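Local coordinates for putative SnoaL-like polyketide cyclase (Jannaschia sp., PDB 3KKG), which is of unconfirmed function but may act as a polyketide cyclase, at residues 14-18 / 32-37; 7-12 / 80-85; 99-105 / 136-141. All coordinates share one frame; numbering follows the deposited sequence.

Interaction 1: 14-18 / 32-37; sequences TVLRL and VWRETM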
loop_
_atom_site.group_PDB
_atom_site.type_symbol
_atom_site.label_atom_id
_atom_site.label_comp_id
_atom_site.label_asym_id
_atom_site.label_seq_id
_atom_site.Cartn_x
_atom_site.Cartn_y
_atom_site.Cartn_z
ATOM N N THR A 14 10.959 -16.941 -2.775
ATOM C CA THR A 14 11.166 -16.837 -1.330
ATOM C C THR A 14 10.041 -16.053 -0.660
ATOM O O THR A 14 9.482 -16.515 0.354
ATOM C CB THR A 14 12.545 -16.242 -1.049
ATOM O OG1 THR A 14 13.536 -17.183 -1.490
ATOM C CG2 THR A 14 12.747 -15.851 0.454
ATOM N N VAL A 15 9.686 -14.897 -1.207
ATOM C CA VAL A 15 8.618 -14.103 -0.615
ATOM C C VAL A 15 7.254 -14.785 -0.659
ATOM O O VAL A 15 6.466 -14.739 0.298
ATOM C CB VAL A 15 8.532 -12.712 -1.294
ATOM C CG1 VAL A 15 7.210 -12.089 -1.016
ATOM C CG2 VAL A 15 9.730 -11.869 -0.861
ATOM N N LEU A 16 6.964 -15.468 -1.769
ATOM C CA LEU A 16 5.641 -16.064 -1.901
ATOM C C LEU A 16 5.372 -17.188 -0.865
ATOM O O LEU A 16 4.211 -17.485 -0.537
ATOM C CB LEU A 16 5.340 -16.506 -3.333
ATOM C CG LEU A 16 4.936 -15.380 -4.269
ATOM C CD1 LEU A 16 4.818 -15.917 -5.717
ATOM C CD2 LEU A 16 3.653 -14.691 -3.807
ATOM N N ARG A 17 6.433 -17.797 -0.344
ATOM C CA ARG A 17 6.274 -18.779 0.736
ATOM C C ARG A 17 5.585 -18.166 1.934
ATOM O O ARG A 17 4.842 -18.854 2.640
ATOM C CB ARG A 17 7.619 -19.354 1.166
ATOM C CG ARG A 17 8.333 -20.110 0.113
ATOM C CD ARG A 17 9.581 -20.826 0.628
ATOM N NE ARG A 17 9.235 -21.810 1.658
ATOM C CZ ARG A 17 9.939 -22.053 2.759
ATOM N NH1 ARG A 17 11.061 -21.395 3.028
ATOM N NH2 ARG A 17 9.518 -22.988 3.602
ATOM N N LEU A 18 5.753 -16.849 2.134
ATOM C CA LEU A 18 5.144 -16.176 3.266
ATOM C C LEU A 18 3.633 -16.036 3.147
ATOM O O LEU A 18 2.960 -15.701 4.107
ATOM C CB LEU A 18 5.763 -14.789 3.438
ATOM C CG LEU A 18 7.279 -14.769 3.681
ATOM C CD1 LEU A 18 7.866 -13.370 3.637
ATOM C CD2 LEU A 18 7.587 -15.492 5.050
ATOM N N VAL A 32 8.965 -20.749 9.142
ATOM C CA VAL A 32 9.164 -20.250 7.773
ATOM C C VAL A 32 9.715 -18.806 7.842
ATOM O O VAL A 32 10.627 -18.425 7.120
ATOM C CB VAL A 32 7.863 -20.296 6.905
ATOM C CG1 VAL A 32 8.092 -19.613 5.525
ATOM C CG2 VAL A 32 7.368 -21.740 6.729
ATOM N N TRP A 33 9.137 -17.993 8.714
ATOM C CA TRP A 33 9.678 -16.656 8.923
ATOM C C TRP A 33 11.155 -16.711 9.365
ATOM O O TRP A 33 11.995 -15.974 8.858
ATOM C CB TRP A 33 8.848 -15.876 9.941
ATOM C CG TRP A 33 7.583 -15.268 9.407
ATOM C CD1 TRP A 33 6.688 -15.851 8.576
ATOM C CD2 TRP A 33 7.078 -13.958 9.678
ATOM N NE1 TRP A 33 5.664 -14.977 8.287
ATOM C CE2 TRP A 33 5.876 -13.815 8.949
ATOM C CE3 TRP A 33 7.525 -12.875 10.443
ATOM C CZ2 TRP A 33 5.110 -12.655 8.989
ATOM C CZ3 TRP A 33 6.778 -11.731 10.468
ATOM C CH2 TRP A 33 5.577 -11.639 9.781
ATOM N N ARG A 34 11.473 -17.603 10.300
ATOM C CA ARG A 34 12.853 -17.704 10.793
ATOM C C ARG A 34 13.855 -18.136 9.725
ATOM O O ARG A 34 15.004 -17.720 9.761
ATOM C CB ARG A 34 12.935 -18.624 12.005
ATOM C CG ARG A 34 12.207 -18.065 13.207
ATOM C CD ARG A 34 12.286 -18.967 14.410
ATOM N NE ARG A 34 11.505 -18.411 15.523
ATOM C CZ ARG A 34 10.400 -18.952 16.041
ATOM N NH1 ARG A 34 9.897 -20.098 15.598
ATOM N NH2 ARG A 34 9.785 -18.333 17.030
ATOM N N GLU A 35 13.419 -18.938 8.760
ATOM C CA GLU A 35 14.297 -19.312 7.646
ATOM C C GLU A 35 14.373 -18.298 6.501
ATOM O O GLU A 35 15.309 -18.311 5.712
ATOM C CB GLU A 35 13.954 -20.691 7.121
ATOM C CG GLU A 35 12.636 -20.901 6.423
ATOM C CD GLU A 35 12.412 -22.402 6.128
ATOM O OE1 GLU A 35 13.285 -23.001 5.466
ATOM O OE2 GLU A 35 11.403 -22.988 6.593
ATOM N N THR A 36 13.401 -17.394 6.434
ATOM C CA THR A 36 13.272 -16.426 5.333
ATOM C C THR A 36 13.827 -15.030 5.660
ATOM O O THR A 36 14.389 -14.331 4.816
ATOM C CB THR A 36 11.750 -16.312 4.992
ATOM O OG1 THR A 36 11.299 -17.612 4.562
ATOM C CG2 THR A 36 11.492 -15.342 3.844
HETATM N N MSE A 37 13.529 -14.573 6.880
HETATM C CA MSE A 37 13.929 -13.233 7.353
HETATM C C MSE A 37 15.301 -13.305 8.032
HETATM O O MSE A 37 15.673 -14.337 8.610
HETATM C CB MSE A 37 12.926 -12.677 8.376
HETATM C CG MSE A 37 11.662 -12.034 7.817
HETATM SE SE MSE A 37 10.378 -13.288 6.960
HETATM C CE MSE A 37 8.790 -12.128 7.030
HETATM O O HOH W 1 10.857 -18.288 2.153
HETATM O O HOH W 2 3.457 -13.946 6.165
#
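Val32 lays CG1 over one face of the Arg17 guanidinium, Val32 CG1 to Arg17 CZ 4.1 Å, where two helices of an NTF2-like alpha+beta cone, 6-16 and 29-36, pack together. Val32 O also accepts from the hydroxyl of Thr36, one turn on, Thr36 OG1 to Val32 O 2.8 Å. Next along the helix, Trp33 offers the pyrrole side of its indole, and Trp33 CD1 lies 3.7 Å from Leu18 CD2. NE1 of the same ring donates to Gly22 O and to a water held by Leu18 O. Glu35 comes at the guanidinium edge, with the carboxylate plane perpendicular to it; the salt bridge, Arg17 NH2 to Glu35 OE2, is long at 3.5 Å, while Arg17 NE pairs with Glu21. Thr36 divides its branches. A water that donates to Thr14 O lies close to Thr36 OG1, a bond short enough to be doubtful in detail, whereas Thr36 CG2, anti to the backbone N, meets Thr14 CG2 at 3.7 Å. Selenomethionine Met37, just past the helix, folds back through a bend at chi2 (69°), placing CE over the centre of the Trp33 ring; in the conformer described, this methyl meets Leu18 tip to tip, Met37 CE to Leu18 CD1 3.7 Å.

Interaction 2: 7-12 / 80-85; sequences IETQNV and VEGDNV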
loop_
_atom_site.group_PDB
_atom_site.type_symbol
_atom_site.label_atom_id
_atom_site.label_comp_id
_atom_site.label_asym_id
_atom_site.label_seq_id
_atom_site.Cartn_x
_atom_site.Cartn_y
_atom_site.Cartn_z
ATOM N N ILE A 7 17.965 -13.706 -9.825
ATOM C CA ILE A 7 17.836 -13.223 -8.454
ATOM C C ILE A 7 16.394 -12.765 -8.227
ATOM O O ILE A 7 15.803 -13.005 -7.157
ATOM C CB ILE A 7 18.840 -12.077 -8.176
ATOM C CG1 ILE A 7 20.247 -12.627 -8.072
ATOM C CG2 ILE A 7 18.523 -11.361 -6.840
ATOM C CD1 ILE A 7 21.300 -11.563 -8.220
ATOM N N GLU A 8 15.828 -12.059 -9.211
ATOM C CA GLU A 8 14.435 -11.608 -9.066
ATOM C C GLU A 8 13.476 -12.774 -8.871
ATOM O O GLU A 8 12.594 -12.763 -8.011
ATOM C CB GLU A 8 14.006 -10.785 -10.275
ATOM C CG GLU A 8 14.635 -9.383 -10.282
ATOM C CD GLU A 8 14.280 -8.582 -11.535
ATOM O OE1 GLU A 8 14.106 -9.205 -12.598
ATOM O OE2 GLU A 8 14.237 -7.345 -11.474
ATOM N N THR A 9 13.601 -13.790 -9.720
ATOM C CA THR A 9 12.699 -14.919 -9.580
ATOM C C THR A 9 12.897 -15.649 -8.235
ATOM O O THR A 9 11.922 -16.058 -7.615
ATOM C CB THR A 9 12.737 -15.884 -10.788
ATOM O OG1 THR A 9 11.678 -16.838 -10.649
ATOM C CG2 THR A 9 14.058 -16.583 -10.854
ATOM N N GLN A 10 14.141 -15.796 -7.780
ATOM C CA GLN A 10 14.359 -16.417 -6.473
ATOM C C GLN A 10 13.807 -15.557 -5.338
ATOM O O GLN A 10 13.213 -16.072 -4.387
ATOM C CB GLN A 10 15.822 -16.738 -6.232
ATOM C CG GLN A 10 16.018 -17.545 -4.933
ATOM C CD GLN A 10 15.227 -18.857 -4.910
ATOM O OE1 GLN A 10 15.497 -19.760 -5.730
ATOM N NE2 GLN A 10 14.253 -18.971 -3.995
ATOM N N ASN A 11 13.921 -14.230 -5.492
ATOM C CA ASN A 11 13.367 -13.322 -4.491
ATOM C C ASN A 11 11.866 -13.542 -4.409
ATOM O O ASN A 11 11.288 -13.570 -3.300
ATOM C CB ASN A 11 13.671 -11.899 -4.896
ATOM C CG ASN A 11 15.086 -11.445 -4.501
ATOM O OD1 ASN A 11 15.800 -12.122 -3.774
ATOM N ND2 ASN A 11 15.456 -10.241 -4.987
ATOM N N VAL A 12 11.207 -13.643 -5.583
ATOM C CA VAL A 12 9.754 -13.871 -5.601
ATOM C C VAL A 12 9.367 -15.198 -4.963
ATOM O O VAL A 12 8.405 -15.300 -4.188
ATOM C CB VAL A 12 9.180 -13.725 -7.035
ATOM C CG1 VAL A 12 7.722 -14.203 -7.078
ATOM C CG2 VAL A 12 9.239 -12.228 -7.478
ATOM N N VAL A 80 8.224 -7.401 -9.111
ATOM C CA VAL A 80 9.566 -7.415 -8.568
ATOM C C VAL A 80 10.500 -6.606 -9.435
ATOM O O VAL A 80 10.454 -6.711 -10.649
ATOM C CB VAL A 80 10.129 -8.881 -8.410
ATOM C CG1 VAL A 80 10.078 -9.622 -9.746
ATOM C CG2 VAL A 80 11.548 -8.898 -7.845
ATOM N N GLU A 81 11.366 -5.828 -8.784
ATOM C CA GLU A 81 12.528 -5.197 -9.421
ATOM C C GLU A 81 13.706 -5.358 -8.490
ATOM O O GLU A 81 13.737 -4.816 -7.372
ATOM C CB GLU A 81 12.278 -3.732 -9.709
ATOM C CG GLU A 81 13.399 -3.149 -10.569
ATOM C CD GLU A 81 13.206 -1.736 -10.990
ATOM O OE1 GLU A 81 12.362 -1.018 -10.444
ATOM O OE2 GLU A 81 14.032 -1.300 -11.844
ATOM N N GLY A 82 14.649 -6.154 -8.915
ATOM C CA GLY A 82 15.819 -6.437 -8.088
ATOM C C GLY A 82 15.447 -7.027 -6.739
ATOM O O GLY A 82 14.745 -8.032 -6.685
ATOM N N ASP A 83 15.899 -6.360 -5.670
ATOM C CA ASP A 83 15.664 -6.815 -4.311
ATOM C C ASP A 83 14.366 -6.243 -3.665
ATOM O O ASP A 83 14.174 -6.315 -2.461
ATOM C CB ASP A 83 16.904 -6.517 -3.456
ATOM C CG ASP A 83 18.002 -7.508 -3.669
ATOM O OD1 ASP A 83 17.739 -8.697 -3.975
ATOM O OD2 ASP A 83 19.183 -7.130 -3.489
ATOM N N ASN A 84 13.467 -5.685 -4.490
ATOM C CA ASN A 84 12.169 -5.197 -4.035
ATOM C C ASN A 84 11.081 -6.029 -4.635
ATOM O O ASN A 84 11.012 -6.159 -5.836
ATOM C CB ASN A 84 11.935 -3.752 -4.472
ATOM C CG ASN A 84 12.956 -2.798 -3.833
ATOM O OD1 ASN A 84 12.765 -2.355 -2.714
ATOM N ND2 ASN A 84 14.057 -2.585 -4.495
ATOM N N VAL A 85 10.249 -6.656 -3.769
ATOM C CA VAL A 85 9.123 -7.461 -4.192
ATOM C C VAL A 85 7.865 -6.868 -3.580
ATOM O O VAL A 85 7.793 -6.649 -2.350
ATOM C CB VAL A 85 9.260 -8.931 -3.756
ATOM C CG1 VAL A 85 8.041 -9.684 -4.242
ATOM C CG2 VAL A 85 10.541 -9.546 -4.339
HETATM O O HOH W 3 18.196 -11.167 -2.868
#
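A type II' beta turn, Glu81 to Asn84, closes the hairpin between strands 72-81 and 84-94, and helix 6-16 grips it through Asn11. Asn11 spends both N-H groups of its amide on the turn. Asn11 ND2 reaches Gly82 O at 2.9 Å along a bent path (141°), approaching from above the carbonyl plane, and Asp83 OD1 at 2.9 Å on the anti lone pair, with both acceptors close to the amide plane. A water donating to Asn11 OD1 and Asp83 OD1 closes a small ring, so both ends of the amide are engaged and its rotation is fixed. The bond from Gly82 N to Glu8 OE2, nearly straight as modelled (174°), is doubtful in detail because that oxygen is crowded by another atom; Glu8 OE1 accepts from Ser5 N. In this NTF2-like fold the N-terminal helix lies against the curved sheet, here at the hairpin that includes strand 72-81, outermost within this chain. Beneath the polar tip the packing is apolar: Val12 CG2 sits 3.6 Å from Val80 CG1, and Asn11 CB rests 4.0 Å from Val85 CG2. Val80 turns CG1 between its backbone N and carbonyl carbon (chi1 56°), facing the helix. Strand 72-81 lies at the dimer interface, where Glu81 OE1 accepts from Val80 N of the second subunit and Glu81 OE2 forms a salt bridge with Arg4 of that subunit.

Interaction 3: 99-105 / 136-141; sequences FLGVPPS and VMTAIS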
loop_
_atom_site.group_PDB
_atom_site.type_symbol
_atom_site.label_atom_id
_atom_site.label_comp_id
_atom_site.label_asym_id
_atom_site.label_seq_id
_atom_site.Cartn_x
_atom_site.Cartn_y
_atom_site.Cartn_z
ATOM N N PHE A 99 -8.833 -7.712 18.355
ATOM C CA PHE A 99 -7.986 -7.058 17.306
ATOM C C PHE A 99 -7.836 -5.550 17.576
ATOM O O PHE A 99 -8.802 -4.820 17.517
ATOM C CB PHE A 99 -8.629 -7.259 15.933
ATOM C CG PHE A 99 -7.764 -6.799 14.781
ATOM C CD1 PHE A 99 -6.646 -7.530 14.421
ATOM C CD2 PHE A 99 -8.093 -5.685 14.053
ATOM C CE1 PHE A 99 -5.881 -7.133 13.315
ATOM C CE2 PHE A 99 -7.305 -5.287 12.990
ATOM C CZ PHE A 99 -6.228 -6.034 12.609
ATOM N N LEU A 100 -6.610 -5.169 17.856
ATOM C CA LEU A 100 -6.251 -3.752 18.035
ATOM C C LEU A 100 -7.209 -3.014 18.979
ATOM O O LEU A 100 -7.716 -1.895 18.705
ATOM C CB LEU A 100 -6.125 -3.049 16.672
ATOM C CG LEU A 100 -5.128 -3.681 15.699
ATOM C CD1 LEU A 100 -5.039 -2.799 14.407
ATOM C CD2 LEU A 100 -3.750 -3.952 16.336
ATOM N N GLY A 101 -7.524 -3.713 20.070
ATOM C CA GLY A 101 -8.364 -3.175 21.135
ATOM C C GLY A 101 -9.852 -3.397 20.977
ATOM O O GLY A 101 -10.657 -3.015 21.840
ATOM N N VAL A 102 -10.258 -4.050 19.890
ATOM C CA VAL A 102 -11.688 -4.216 19.659
ATOM C C VAL A 102 -11.948 -5.699 20.090
ATOM O O VAL A 102 -11.309 -6.639 19.549
ATOM C CB VAL A 102 -12.052 -4.034 18.192
ATOM C CG1 VAL A 102 -13.535 -4.315 17.922
ATOM C CG2 VAL A 102 -11.709 -2.605 17.728
ATOM N N PRO A 103 -12.900 -5.939 20.980
ATOM C CA PRO A 103 -13.266 -7.287 21.354
ATOM C C PRO A 103 -13.753 -8.037 20.138
ATOM O O PRO A 103 -14.224 -7.439 19.170
ATOM C CB PRO A 103 -14.396 -7.077 22.338
ATOM C CG PRO A 103 -14.063 -5.752 22.956
ATOM C CD PRO A 103 -13.629 -4.936 21.784
ATOM N N PRO A 104 -13.640 -9.371 20.176
ATOM C CA PRO A 104 -14.104 -10.118 19.013
ATOM C C PRO A 104 -15.567 -9.807 18.681
ATOM O O PRO A 104 -16.489 -9.886 19.511
ATOM C CB PRO A 104 -13.959 -11.580 19.430
ATOM C CG PRO A 104 -13.501 -11.605 20.768
ATOM C CD PRO A 104 -13.090 -10.216 21.233
ATOM N N SER A 105 -15.778 -9.502 17.406
ATOM C CA SER A 105 -17.119 -9.168 16.899
ATOM C C SER A 105 -17.681 -10.216 15.983
ATOM O O SER A 105 -18.887 -10.301 15.814
ATOM C CB SER A 105 -17.114 -7.870 16.101
ATOM O OG SER A 105 -16.345 -7.970 14.914
ATOM N N VAL A 136 -11.487 -1.582 7.988
ATOM C CA VAL A 136 -11.534 -2.749 8.884
ATOM C C VAL A 136 -12.003 -2.320 10.275
ATOM O O VAL A 136 -12.947 -2.904 10.864
ATOM C CB VAL A 136 -10.194 -3.473 8.957
ATOM C CG1 VAL A 136 -10.175 -4.523 10.097
ATOM C CG2 VAL A 136 -9.831 -4.161 7.605
HETATM N N MSE A 137 -11.380 -1.289 10.824
HETATM C CA MSE A 137 -11.731 -0.845 12.172
HETATM C C MSE A 137 -13.162 -0.365 12.206
HETATM O O MSE A 137 -13.893 -0.622 13.205
HETATM C CB MSE A 137 -10.759 0.211 12.677
HETATM C CG MSE A 137 -9.355 -0.228 12.805
HETATM SE SE MSE A 137 -9.054 -1.727 13.962
HETATM C CE MSE A 137 -9.296 -0.770 15.628
ATOM N N THR A 138 -13.622 0.320 11.163
ATOM C CA THR A 138 -15.024 0.764 11.105
ATOM C C THR A 138 -15.983 -0.423 11.083
ATOM O O THR A 138 -16.998 -0.415 11.826
ATOM C CB THR A 138 -15.251 1.679 9.879
ATOM O OG1 THR A 138 -14.362 2.780 10.015
ATOM C CG2 THR A 138 -16.707 2.154 9.789
ATOM N N ALA A 139 -15.689 -1.444 10.275
ATOM C CA ALA A 139 -16.543 -2.630 10.100
ATOM C C ALA A 139 -16.640 -3.403 11.399
ATOM O O ALA A 139 -17.778 -3.799 11.803
ATOM C CB ALA A 139 -16.049 -3.495 8.996
ATOM N N ILE A 140 -15.524 -3.577 12.108
ATOM C CA ILE A 140 -15.535 -4.414 13.336
ATOM C C ILE A 140 -15.988 -3.678 14.587
ATOM O O ILE A 140 -16.388 -4.320 15.584
ATOM C CB ILE A 140 -14.150 -5.095 13.603
ATOM C CG1 ILE A 140 -13.078 -4.081 14.043
ATOM C CG2 ILE A 140 -13.729 -5.947 12.466
ATOM C CD1 ILE A 140 -11.770 -4.719 14.434
ATOM N N SER A 141 -15.958 -2.341 14.577
ATOM C CA SER A 141 -16.409 -1.523 15.704
ATOM C C SER A 141 -17.899 -1.155 15.577
ATOM O O SER A 141 -18.450 -0.506 16.467
ATOM C CB SER A 141 -15.600 -0.234 15.763
ATOM O OG SER A 141 -14.203 -0.482 15.839
#
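Val102 and Phe99 receive Ile140 between them: Ile140 CD1 lies 3.8 Å from Val102 CB and 3.8 Å from Phe99 CD2, at the edge of the ring and near its plane. Selenomethionine Met137 approaches the same ring obliquely, a Met-aromatic contact with Met137 SE 5.1 Å from the Phe99 centroid and 72° off the normal. Bends at chi2 and chi3 of Met137 carry its terminal methyl to Val102, Met137 CE to Val102 CG2 3.7 Å, the two side chains running past each other in opposite directions. Val136 CG1 touches Phe99 CE2, while Ser105 CB rests near Ile140 O. No hydrogen bond joins the segments directly. On the loop side, a type I' beta turn from Phe99 to Val102 carries the Phe99 and Val102 side chains, with Leu100 CG lying over one face of the Phe99 ring. On the helical side Ser141 N and OG reach Met137 O from opposite faces of its plane, Ser141 OG at 2.7 Å. Ser105 OG bonds to Gln95, and Phe68 meets Phe99 edge-to-face. The contact thus fastens the loop between strands 84-94 and 108-120 to the C-terminal helix 133-140, where Met137 also packs on Leu134 of the second subunit.

Interactions 1 and 2 share helix 6-16 and lie 13 Å apart, centre to centre. They meet directly where Val15 CG1 packs 4.1 Å from Val85 CG1: the helix turns one flank to helix 29-36 and another to the 80-85 hairpin. Interaction 3 is on the opposite side of the chain's centre, its own centre about 28 Å from that of interaction 1 and 35 Å from that of interaction 2. Strand 84-94 runs from the hairpin of interaction 2 toward the loop of interaction 3. None of these contacts can be tied to an active site; glycol molecules, probably from the crystallisation liquor, lie near Glu8, Phe99 and Leu100. Interactions 2 and 3 both adjoin the second subunit.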